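Local coordinates for uncharacterized peroxidase-related protein (Silicibacter sp., PDB 2PFX), which is of unknown function but probably acts as an oxidoreductase, being a peroxidase-related protein of the AhpD-like carboxymuconolactone decarboxylase family, at residues E7-M15 against N39-N47; L68-V79 against L119-A130. All coordinates share one frame; numbering follows the deposited sequence.

Contact 1: E7-M15 against N39-N47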
loop_
_atom_site.group_PDB
_atom_site.type_symbol
_atom_site.label_atom_id
_atom_site.label_comp_id
_atom_site.label_asym_id
_atom_site.label_seq_id
_atom_site.Cartn_x
_atom_site.Cartn_y
_atom_site.Cartn_z
ATOM N N GLU A 7 -28.786 -10.477 -11.674
ATOM C CA GLU A 7 -29.193 -10.667 -10.307
ATOM C C GLU A 7 -29.545 -12.126 -10.064
ATOM O O GLU A 7 -29.956 -12.849 -10.967
ATOM C CB GLU A 7 -30.367 -9.761 -9.960
ATOM C CG GLU A 7 -30.076 -8.295 -10.117
ATOM C CD GLU A 7 -31.166 -7.357 -9.655
ATOM O OE1 GLU A 7 -31.808 -7.594 -8.606
ATOM O OE2 GLU A 7 -31.402 -6.343 -10.359
ATOM N N PRO A 8 -29.367 -12.586 -8.833
ATOM C CA PRO A 8 -28.755 -11.759 -7.786
ATOM C C PRO A 8 -27.232 -11.659 -7.858
ATOM O O PRO A 8 -26.712 -10.693 -7.278
ATOM C CB PRO A 8 -29.163 -12.500 -6.518
ATOM C CG PRO A 8 -29.373 -13.912 -6.922
ATOM C CD PRO A 8 -29.804 -13.907 -8.371
ATOM N N THR A 9 -26.528 -12.560 -8.531
ATOM C CA THR A 9 -25.093 -12.457 -8.780
ATOM C C THR A 9 -24.814 -12.681 -10.269
ATOM O O THR A 9 -25.747 -12.965 -11.018
ATOM C CB THR A 9 -24.248 -13.461 -7.982
ATOM O OG1 THR A 9 -24.421 -14.779 -8.507
ATOM C CG2 THR A 9 -24.726 -13.542 -6.532
ATOM N N ALA A 10 -23.557 -12.573 -10.653
ATOM C CA ALA A 10 -23.165 -12.900 -12.020
ATOM C C ALA A 10 -22.922 -14.398 -12.207
ATOM O O ALA A 10 -22.550 -14.840 -13.306
ATOM C CB ALA A 10 -21.908 -12.130 -12.425
ATOM N N LEU A 11 -23.097 -15.201 -11.167
ATOM C CA LEU A 11 -22.927 -16.641 -11.273
ATOM C C LEU A 11 -24.189 -17.352 -11.714
ATOM O O LEU A 11 -25.293 -17.019 -11.303
ATOM C CB LEU A 11 -22.478 -17.225 -9.916
ATOM C CG LEU A 11 -21.100 -16.746 -9.447
ATOM C CD1 LEU A 11 -20.698 -17.516 -8.205
ATOM C CD2 LEU A 11 -20.005 -16.877 -10.501
ATOM N N ASP A 12 -24.042 -18.376 -12.548
ATOM C CA ASP A 12 -25.232 -19.166 -12.885
ATOM C C ASP A 12 -25.406 -20.178 -11.767
ATOM O O ASP A 12 -24.821 -21.258 -11.747
ATOM C CB ASP A 12 -25.034 -19.782 -14.258
ATOM C CG ASP A 12 -26.076 -20.827 -14.618
ATOM O OD1 ASP A 12 -27.270 -20.651 -14.313
ATOM O OD2 ASP A 12 -25.690 -21.857 -15.218
ATOM N N LEU A 13 -26.191 -19.790 -10.767
ATOM C CA LEU A 13 -26.418 -20.640 -9.615
ATOM C C LEU A 13 -27.929 -20.647 -9.338
ATOM O O LEU A 13 -28.319 -19.978 -8.373
ATOM C CB LEU A 13 -25.604 -20.228 -8.391
ATOM C CG LEU A 13 -24.376 -21.081 -8.067
ATOM C CD1 LEU A 13 -23.593 -20.513 -6.900
ATOM C CD2 LEU A 13 -24.749 -22.527 -7.746
ATOM N N PRO A 14 -28.692 -21.363 -10.153
ATOM C CA PRO A 14 -30.156 -21.398 -10.013
ATOM C C PRO A 14 -30.636 -21.872 -8.633
ATOM O O PRO A 14 -29.927 -22.687 -8.043
ATOM C CB PRO A 14 -30.599 -22.411 -11.074
ATOM C CG PRO A 14 -29.380 -23.210 -11.402
ATOM C CD PRO A 14 -28.266 -22.208 -11.294
HETATM N N MSE A 15 -31.784 -21.366 -8.194
HETATM C CA MSE A 15 -32.403 -21.489 -6.894
HETATM C C MSE A 15 -33.148 -22.773 -6.551
HETATM O O MSE A 15 -33.026 -23.253 -5.404
HETATM C CB MSE A 15 -33.447 -20.355 -6.705
HETATM C CG MSE A 15 -33.187 -19.630 -5.400
HETATM SE SE MSE A 15 -34.101 -17.943 -5.220
HETATM C CE MSE A 15 -32.966 -17.050 -6.501
ATOM N N ASN A 39 -31.353 -9.736 -2.074
ATOM C CA ASN A 39 -30.682 -10.596 -3.048
ATOM C C ASN A 39 -29.603 -11.478 -2.484
ATOM O O ASN A 39 -29.323 -12.546 -3.024
ATOM C CB ASN A 39 -30.081 -9.707 -4.164
ATOM C CG ASN A 39 -31.117 -9.350 -5.222
ATOM O OD1 ASN A 39 -32.194 -9.946 -5.291
ATOM N ND2 ASN A 39 -30.807 -8.381 -6.080
ATOM N N VAL A 40 -28.940 -11.099 -1.381
ATOM C CA VAL A 40 -28.008 -12.026 -0.765
ATOM C C VAL A 40 -28.693 -13.324 -0.368
ATOM O O VAL A 40 -28.128 -14.410 -0.441
ATOM C CB VAL A 40 -27.327 -11.384 0.460
ATOM C CG1 VAL A 40 -28.334 -11.068 1.547
ATOM C CG2 VAL A 40 -26.233 -12.305 0.987
ATOM N N LEU A 41 -29.958 -13.215 0.063
ATOM C CA LEU A 41 -30.646 -14.445 0.432
ATOM C C LEU A 41 -30.963 -15.295 -0.798
ATOM O O LEU A 41 -30.834 -16.512 -0.728
ATOM C CB LEU A 41 -31.922 -14.142 1.206
ATOM C CG LEU A 41 -31.726 -13.380 2.511
ATOM C CD1 LEU A 41 -33.094 -13.058 3.092
ATOM C CD2 LEU A 41 -30.828 -14.166 3.457
ATOM N N LYS A 42 -31.349 -14.651 -1.887
ATOM C CA LYS A 42 -31.582 -15.420 -3.122
ATOM C C LYS A 42 -30.303 -16.095 -3.566
ATOM O O LYS A 42 -30.331 -17.170 -4.176
ATOM C CB LYS A 42 -32.148 -14.519 -4.212
ATOM C CG LYS A 42 -33.422 -13.782 -3.819
ATOM C CD LYS A 42 -33.938 -12.876 -4.933
ATOM C CE LYS A 42 -35.426 -12.605 -4.750
ATOM N NZ LYS A 42 -35.828 -11.366 -5.466
ATOM N N ALA A 43 -29.172 -15.478 -3.248
ATOM C CA ALA A 43 -27.887 -16.025 -3.657
ATOM C C ALA A 43 -27.601 -17.343 -2.953
ATOM O O ALA A 43 -27.092 -18.277 -3.577
ATOM C CB ALA A 43 -26.763 -15.004 -3.428
ATOM N N TYR A 44 -27.932 -17.403 -1.664
ATOM C CA TYR A 44 -27.685 -18.607 -0.886
ATOM C C TYR A 44 -28.789 -19.639 -1.024
ATOM O O TYR A 44 -28.592 -20.803 -0.645
ATOM C CB TYR A 44 -27.519 -18.273 0.607
ATOM C CG TYR A 44 -26.136 -17.729 0.904
ATOM C CD1 TYR A 44 -25.891 -16.370 0.802
ATOM C CD2 TYR A 44 -25.094 -18.565 1.265
ATOM C CE1 TYR A 44 -24.626 -15.874 1.063
ATOM C CE2 TYR A 44 -23.832 -18.080 1.537
ATOM C CZ TYR A 44 -23.613 -16.732 1.433
ATOM O OH TYR A 44 -22.365 -16.227 1.697
ATOM N N ALA A 45 -29.919 -19.186 -1.556
ATOM C CA ALA A 45 -31.116 -20.022 -1.615
ATOM C C ALA A 45 -31.052 -21.212 -2.554
ATOM O O ALA A 45 -31.986 -22.028 -2.571
ATOM C CB ALA A 45 -32.314 -19.134 -1.952
ATOM N N PHE A 46 -30.002 -21.400 -3.335
ATOM C CA PHE A 46 -29.902 -22.632 -4.113
ATOM C C PHE A 46 -29.703 -23.856 -3.235
ATOM O O PHE A 46 -29.897 -25.000 -3.657
ATOM C CB PHE A 46 -28.762 -22.547 -5.142
ATOM C CG PHE A 46 -27.366 -22.587 -4.550
ATOM C CD1 PHE A 46 -26.800 -21.403 -4.098
ATOM C CD2 PHE A 46 -26.642 -23.760 -4.461
ATOM C CE1 PHE A 46 -25.532 -21.410 -3.557
ATOM C CE2 PHE A 46 -25.374 -23.773 -3.904
ATOM C CZ PHE A 46 -24.825 -22.588 -3.447
ATOM N N ASN A 47 -29.302 -23.628 -1.982
ATOM C CA ASN A 47 -29.065 -24.734 -1.048
ATOM C C ASN A 47 -29.532 -24.335 0.348
ATOM O O ASN A 47 -28.973 -23.422 0.963
ATOM C CB ASN A 47 -27.587 -25.069 -1.060
ATOM C CG ASN A 47 -27.193 -26.197 -0.141
ATOM O OD1 ASN A 47 -27.553 -26.187 1.038
ATOM N ND2 ASN A 47 -26.437 -27.138 -0.689
#
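L13 lies over one face of the F46 ring: its CD2 sits 4.0 Å from the ring centroid and only 9° off the normal, a CH-pi contact, while CD1 reaches CE1. At the ring's edge, in its plane, is the carbonyl oxygen of A43. The ring gets there because F46 CG stands between its own backbone N and carbonyl carbon (chi1 71°). W159 of the second subunit packs edge-to-face with F46 and also touches L13, so this pair joins a subunit interface. The flat groups that do pair are the N39 amide and the E7 carboxylate, at the E7 end of 7-15: N39 ND2 donates to E7 OE1 at 2.8 Å, on the anti side but well out of the carboxylate plane, the two planes 66° apart. ND2 also donates to the backbone oxygen of M181. Between these ends, P8, which follows a cis peptide bond, lays CB 3.5 Å from N39 O and CG 3.9 Å from K42 CB. T9 CG2 touches A43 CB. Selenomethionine M15, poorly ordered, runs CG past A45 CB at 3.6 Å. With a single hydrogen bond joining the segments, mainly apolar packing holds the loop to helix 39-44 and the turn after it.

Contact 2: L68-V79 against L119-A130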
loop_
_atom_site.group_PDB
_atom_site.type_symbol
_atom_site.label_atom_id
_atom_site.label_comp_id
_atom_site.label_asym_id
_atom_site.label_seq_id
_atom_site.Cartn_x
_atom_site.Cartn_y
_atom_site.Cartn_z
ATOM N N LEU A 68 -24.099 -3.580 22.081
ATOM C CA LEU A 68 -23.990 -2.788 20.869
ATOM C C LEU A 68 -25.396 -2.610 20.316
ATOM O O LEU A 68 -26.106 -3.599 20.138
ATOM C CB LEU A 68 -23.151 -3.462 19.801
ATOM C CG LEU A 68 -21.712 -3.849 20.105
ATOM C CD1 LEU A 68 -21.022 -4.360 18.841
ATOM C CD2 LEU A 68 -20.952 -2.670 20.675
ATOM N N SER A 69 -25.847 -1.402 20.031
ATOM C CA SER A 69 -27.181 -1.300 19.442
ATOM C C SER A 69 -27.259 -1.937 18.059
ATOM O O SER A 69 -26.224 -2.223 17.441
ATOM C CB SER A 69 -27.588 0.173 19.350
ATOM O OG SER A 69 -26.742 0.910 18.487
ATOM N N LYS A 70 -28.495 -2.125 17.582
ATOM C CA LYS A 70 -28.620 -2.547 16.185
ATOM C C LYS A 70 -27.927 -1.568 15.239
ATOM O O LYS A 70 -27.204 -1.996 14.345
ATOM C CB LYS A 70 -30.102 -2.712 15.811
ATOM C CG LYS A 70 -30.653 -3.982 16.445
ATOM C CD LYS A 70 -32.094 -4.255 16.081
ATOM C CE LYS A 70 -32.968 -4.465 17.311
ATOM N NZ LYS A 70 -32.482 -5.605 18.146
ATOM N N LEU A 71 -28.158 -0.279 15.458
ATOM C CA LEU A 71 -27.589 0.799 14.645
ATOM C C LEU A 71 -26.076 0.733 14.680
ATOM O O LEU A 71 -25.418 0.805 13.646
ATOM C CB LEU A 71 -28.089 2.153 15.143
ATOM C CG LEU A 71 -27.424 3.419 14.582
ATOM C CD1 LEU A 71 -27.478 3.446 13.062
ATOM C CD2 LEU A 71 -28.079 4.646 15.204
ATOM N N GLU A 72 -25.543 0.551 15.900
ATOM C CA GLU A 72 -24.092 0.517 16.032
ATOM C C GLU A 72 -23.479 -0.571 15.157
ATOM O O GLU A 72 -22.438 -0.366 14.532
ATOM C CB GLU A 72 -23.741 0.358 17.512
ATOM C CG GLU A 72 -23.606 1.690 18.221
ATOM C CD GLU A 72 -23.604 1.648 19.733
ATOM O OE1 GLU A 72 -23.884 0.599 20.341
ATOM O OE2 GLU A 72 -23.311 2.707 20.343
ATOM N N ARG A 73 -24.151 -1.721 15.121
ATOM C CA ARG A 73 -23.634 -2.853 14.326
ATOM C C ARG A 73 -23.771 -2.550 12.846
ATOM O O ARG A 73 -22.892 -2.913 12.071
ATOM C CB ARG A 73 -24.343 -4.120 14.782
ATOM C CG ARG A 73 -23.930 -4.517 16.193
ATOM C CD ARG A 73 -24.694 -5.732 16.666
ATOM N NE ARG A 73 -25.859 -5.336 17.428
ATOM C CZ ARG A 73 -26.787 -6.135 17.942
ATOM N NH1 ARG A 73 -26.735 -7.444 17.785
ATOM N NH2 ARG A 73 -27.792 -5.608 18.634
ATOM N N GLU A 74 -24.849 -1.869 12.490
ATOM C CA GLU A 74 -24.999 -1.445 11.091
ATOM C C GLU A 74 -23.941 -0.411 10.720
ATOM O O GLU A 74 -23.480 -0.392 9.578
ATOM C CB GLU A 74 -26.381 -0.869 10.835
ATOM C CG GLU A 74 -27.495 -1.877 10.700
ATOM C CD GLU A 74 -27.339 -2.857 9.550
ATOM O OE1 GLU A 74 -26.409 -2.699 8.735
ATOM O OE2 GLU A 74 -28.180 -3.789 9.488
HETATM N N MSE A 75 -23.564 0.445 11.664
HETATM C CA MSE A 75 -22.519 1.432 11.404
HETATM C C MSE A 75 -21.188 0.752 11.125
HETATM O O MSE A 75 -20.406 1.134 10.262
HETATM C CB MSE A 75 -22.445 2.393 12.608
HETATM C CG MSE A 75 -23.655 3.313 12.685
HETATM SE SE MSE A 75 -23.622 4.275 14.380
HETATM C CE MSE A 75 -22.462 5.597 13.634
ATOM N N ILE A 76 -20.904 -0.306 11.867
ATOM C CA ILE A 76 -19.685 -1.055 11.681
ATOM C C ILE A 76 -19.706 -1.643 10.279
ATOM O O ILE A 76 -18.745 -1.578 9.525
ATOM C CB ILE A 76 -19.531 -2.175 12.720
ATOM C CG1 ILE A 76 -19.155 -1.693 14.121
ATOM C CG2 ILE A 76 -18.510 -3.211 12.282
ATOM C CD1 ILE A 76 -19.314 -2.762 15.202
ATOM N N ALA A 77 -20.878 -2.194 9.956
ATOM C CA ALA A 77 -20.999 -2.837 8.645
ATOM C C ALA A 77 -20.633 -1.916 7.494
ATOM O O ALA A 77 -19.932 -2.282 6.550
ATOM C CB ALA A 77 -22.428 -3.331 8.476
ATOM N N VAL A 78 -21.159 -0.703 7.564
ATOM C CA VAL A 78 -20.921 0.278 6.498
ATOM C C VAL A 78 -19.492 0.755 6.445
ATOM O O VAL A 78 -18.922 0.980 5.382
ATOM C CB VAL A 78 -21.855 1.492 6.665
ATOM C CG1 VAL A 78 -21.545 2.564 5.621
ATOM C CG2 VAL A 78 -23.290 1.033 6.547
ATOM N N VAL A 79 -18.868 0.949 7.602
ATOM C CA VAL A 79 -17.464 1.373 7.589
ATOM C C VAL A 79 -16.598 0.275 6.996
ATOM O O VAL A 79 -15.732 0.514 6.133
ATOM C CB VAL A 79 -17.040 1.765 9.010
ATOM C CG1 VAL A 79 -15.530 1.856 9.137
ATOM C CG2 VAL A 79 -17.721 3.074 9.386
ATOM N N LEU A 119 -19.335 12.019 15.750
ATOM C CA LEU A 119 -19.751 10.954 16.637
ATOM C C LEU A 119 -19.196 11.180 18.043
ATOM O O LEU A 119 -18.156 11.817 18.206
ATOM C CB LEU A 119 -19.167 9.606 16.180
ATOM C CG LEU A 119 -19.629 9.166 14.791
ATOM C CD1 LEU A 119 -18.928 7.893 14.360
ATOM C CD2 LEU A 119 -21.137 8.985 14.782
ATOM N N ASP A 120 -19.892 10.589 19.009
ATOM C CA ASP A 120 -19.254 10.542 20.323
ATOM C C ASP A 120 -18.058 9.597 20.262
ATOM O O ASP A 120 -17.916 8.782 19.345
ATOM C CB ASP A 120 -20.275 10.172 21.393
ATOM C CG ASP A 120 -20.843 8.783 21.327
ATOM O OD1 ASP A 120 -20.235 7.895 20.702
ATOM O OD2 ASP A 120 -21.931 8.591 21.916
ATOM N N ALA A 121 -17.162 9.723 21.253
ATOM C CA ALA A 121 -15.922 8.970 21.227
ATOM C C ALA A 121 -16.138 7.460 21.233
ATOM O O ALA A 121 -15.419 6.706 20.562
ATOM C CB ALA A 121 -15.008 9.340 22.390
ATOM N N ARG A 122 -17.133 7.036 21.998
ATOM C CA ARG A 122 -17.462 5.614 22.054
ATOM C C ARG A 122 -17.695 5.055 20.645
ATOM O O ARG A 122 -17.100 4.036 20.288
ATOM C CB ARG A 122 -18.693 5.386 22.918
ATOM C CG ARG A 122 -19.322 4.000 22.854
ATOM C CD ARG A 122 -20.806 4.048 23.194
ATOM N NE ARG A 122 -21.566 2.860 22.811
ATOM C CZ ARG A 122 -21.587 1.721 23.502
ATOM N NH1 ARG A 122 -20.877 1.613 24.620
ATOM N NH2 ARG A 122 -22.310 0.679 23.082
ATOM N N GLN A 123 -18.534 5.739 19.875
ATOM C CA GLN A 123 -18.827 5.202 18.547
ATOM C C GLN A 123 -17.623 5.386 17.653
ATOM O O GLN A 123 -17.351 4.535 16.820
ATOM C CB GLN A 123 -20.077 5.881 17.963
ATOM C CG GLN A 123 -21.313 5.428 18.709
ATOM C CD GLN A 123 -22.628 5.896 18.136
ATOM O OE1 GLN A 123 -22.698 6.902 17.438
ATOM N NE2 GLN A 123 -23.656 5.119 18.491
ATOM N N ARG A 124 -16.914 6.506 17.842
ATOM C CA ARG A 124 -15.772 6.693 16.938
ATOM C C ARG A 124 -14.712 5.652 17.186
ATOM O O ARG A 124 -14.127 5.122 16.231
ATOM C CB ARG A 124 -15.209 8.106 17.127
ATOM C CG ARG A 124 -13.968 8.341 16.302
ATOM C CD ARG A 124 -14.137 8.025 14.793
ATOM N NE ARG A 124 -12.812 8.364 14.204
ATOM C CZ ARG A 124 -12.521 9.491 13.574
ATOM N NH1 ARG A 124 -13.374 10.482 13.355
ATOM N NH2 ARG A 124 -11.272 9.631 13.133
ATOM N N VAL A 125 -14.375 5.298 18.433
ATOM C CA VAL A 125 -13.300 4.313 18.606
ATOM C C VAL A 125 -13.756 2.921 18.184
ATOM O O VAL A 125 -12.961 2.106 17.716
ATOM C CB VAL A 125 -12.744 4.310 20.034
ATOM C CG1 VAL A 125 -12.235 5.732 20.339
ATOM C CG2 VAL A 125 -13.743 3.867 21.089
HETATM N N MSE A 126 -15.043 2.646 18.322
HETATM C CA MSE A 126 -15.631 1.420 17.806
HETATM C C MSE A 126 -15.351 1.281 16.309
HETATM O O MSE A 126 -14.872 0.250 15.822
HETATM C CB MSE A 126 -17.115 1.431 18.112
HETATM C CG MSE A 126 -17.861 0.195 17.628
HETATM SE SE MSE A 126 -19.755 0.410 17.808
HETATM C CE MSE A 126 -19.939 1.679 16.397
ATOM N N LEU A 127 -15.624 2.343 15.571
ATOM C CA LEU A 127 -15.347 2.334 14.135
ATOM C C LEU A 127 -13.870 2.345 13.771
ATOM O O LEU A 127 -13.467 1.732 12.780
ATOM C CB LEU A 127 -16.075 3.496 13.447
ATOM C CG LEU A 127 -17.597 3.477 13.589
ATOM C CD1 LEU A 127 -18.226 4.687 12.929
ATOM C CD2 LEU A 127 -18.211 2.194 13.018
ATOM N N ASP A 128 -13.026 3.025 14.528
ATOM C CA ASP A 128 -11.595 3.012 14.280
ATOM C C ASP A 128 -11.003 1.608 14.434
ATOM O O ASP A 128 -10.114 1.191 13.681
ATOM C CB ASP A 128 -10.908 3.949 15.264
ATOM C CG ASP A 128 -11.058 5.429 15.006
ATOM O OD1 ASP A 128 -11.507 5.830 13.911
ATOM O OD2 ASP A 128 -10.707 6.180 15.947
ATOM N N PHE A 129 -11.482 0.877 15.437
ATOM C CA PHE A 129 -11.069 -0.506 15.668
ATOM C C PHE A 129 -11.496 -1.416 14.506
ATOM O O PHE A 129 -10.733 -2.234 14.001
ATOM C CB PHE A 129 -11.664 -0.971 17.002
ATOM C CG PHE A 129 -11.119 -2.293 17.541
ATOM C CD1 PHE A 129 -9.990 -2.330 18.349
ATOM C CD2 PHE A 129 -11.735 -3.500 17.253
ATOM C CE1 PHE A 129 -9.520 -3.529 18.846
ATOM C CE2 PHE A 129 -11.261 -4.704 17.723
ATOM C CZ PHE A 129 -10.123 -4.716 18.504
ATOM N N ALA A 130 -12.740 -1.263 14.083
ATOM C CA ALA A 130 -13.242 -2.032 12.942
ATOM C C ALA A 130 -12.392 -1.743 11.716
ATOM O O ALA A 130 -12.038 -2.675 10.985
ATOM C CB ALA A 130 -14.709 -1.724 12.696
#
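L119 opens the second segment by meeting selenomethionine M75 tip to tip, CD2 to CE at 3.8 Å. D120 N-caps the following helix, its OD1 accepting from Q123 N. R122 then grips E72 side-on: NE donates to OE2 at 3.0 Å and NH2 to OE1 at 3.2 Å, both bonds nearly straight (171°) and on the syn sides, though tilted out of the carboxylate plane. With CG anti to its backbone N (chi1 168°), the arginine runs extended to NE, bringing the guanidinium edge to the acid. Q123 NE2 adds a bond to E72 OE2 on the anti side, 3.1 Å long. S69 N completes the set at OE1, from the face opposite R122 NH2; since S69 OG accepts from E72 N, this is a capping box. A glutamine here removes the charge and one acceptor oxygen, and would probably leave R122 without its charged mate and one of the donors S69 N or Q123 NE2 without a partner. This polar cluster sits at the N-terminal ends of both helices in an all-helical fold; the axes of segments 70-79 and 121-130, of helices 70-84 and 121-136, approach to 9.5 Å and run 40° apart. Selenomethionine M126 lays SE 4.0 Å from E72 CB and CG against I76 CD1. L127 CD2 rests 3.7 Å from M75 O and against V79 CG2. A130 CB touches I76 CG2 at 4.1 Å, beside T165 of helix 155-178.

Overall arrangement
Contacts 1 and 2 lie on opposite sides of the chain's centre, their own centres about 30 Å apart, and share no secondary-structure element; both segments of contact 1 precede those of contact 2 in the chain. Contact 2 is buried, two long helices packed together, with a charged cluster at their starts giving way to apolar side chains. Contact 1 is partly buried and lays an irregular loop on a short helix and the turn after it, so its fit relies on P8, a ring face and one amide-carboxylate bond. Helix 155-178 borders both. The second subunit packs against residues of 7-15 and 39-47, whereas in contact 2 neighbouring subunits meet residues such as R124 and F129, away from the helix-helix interface.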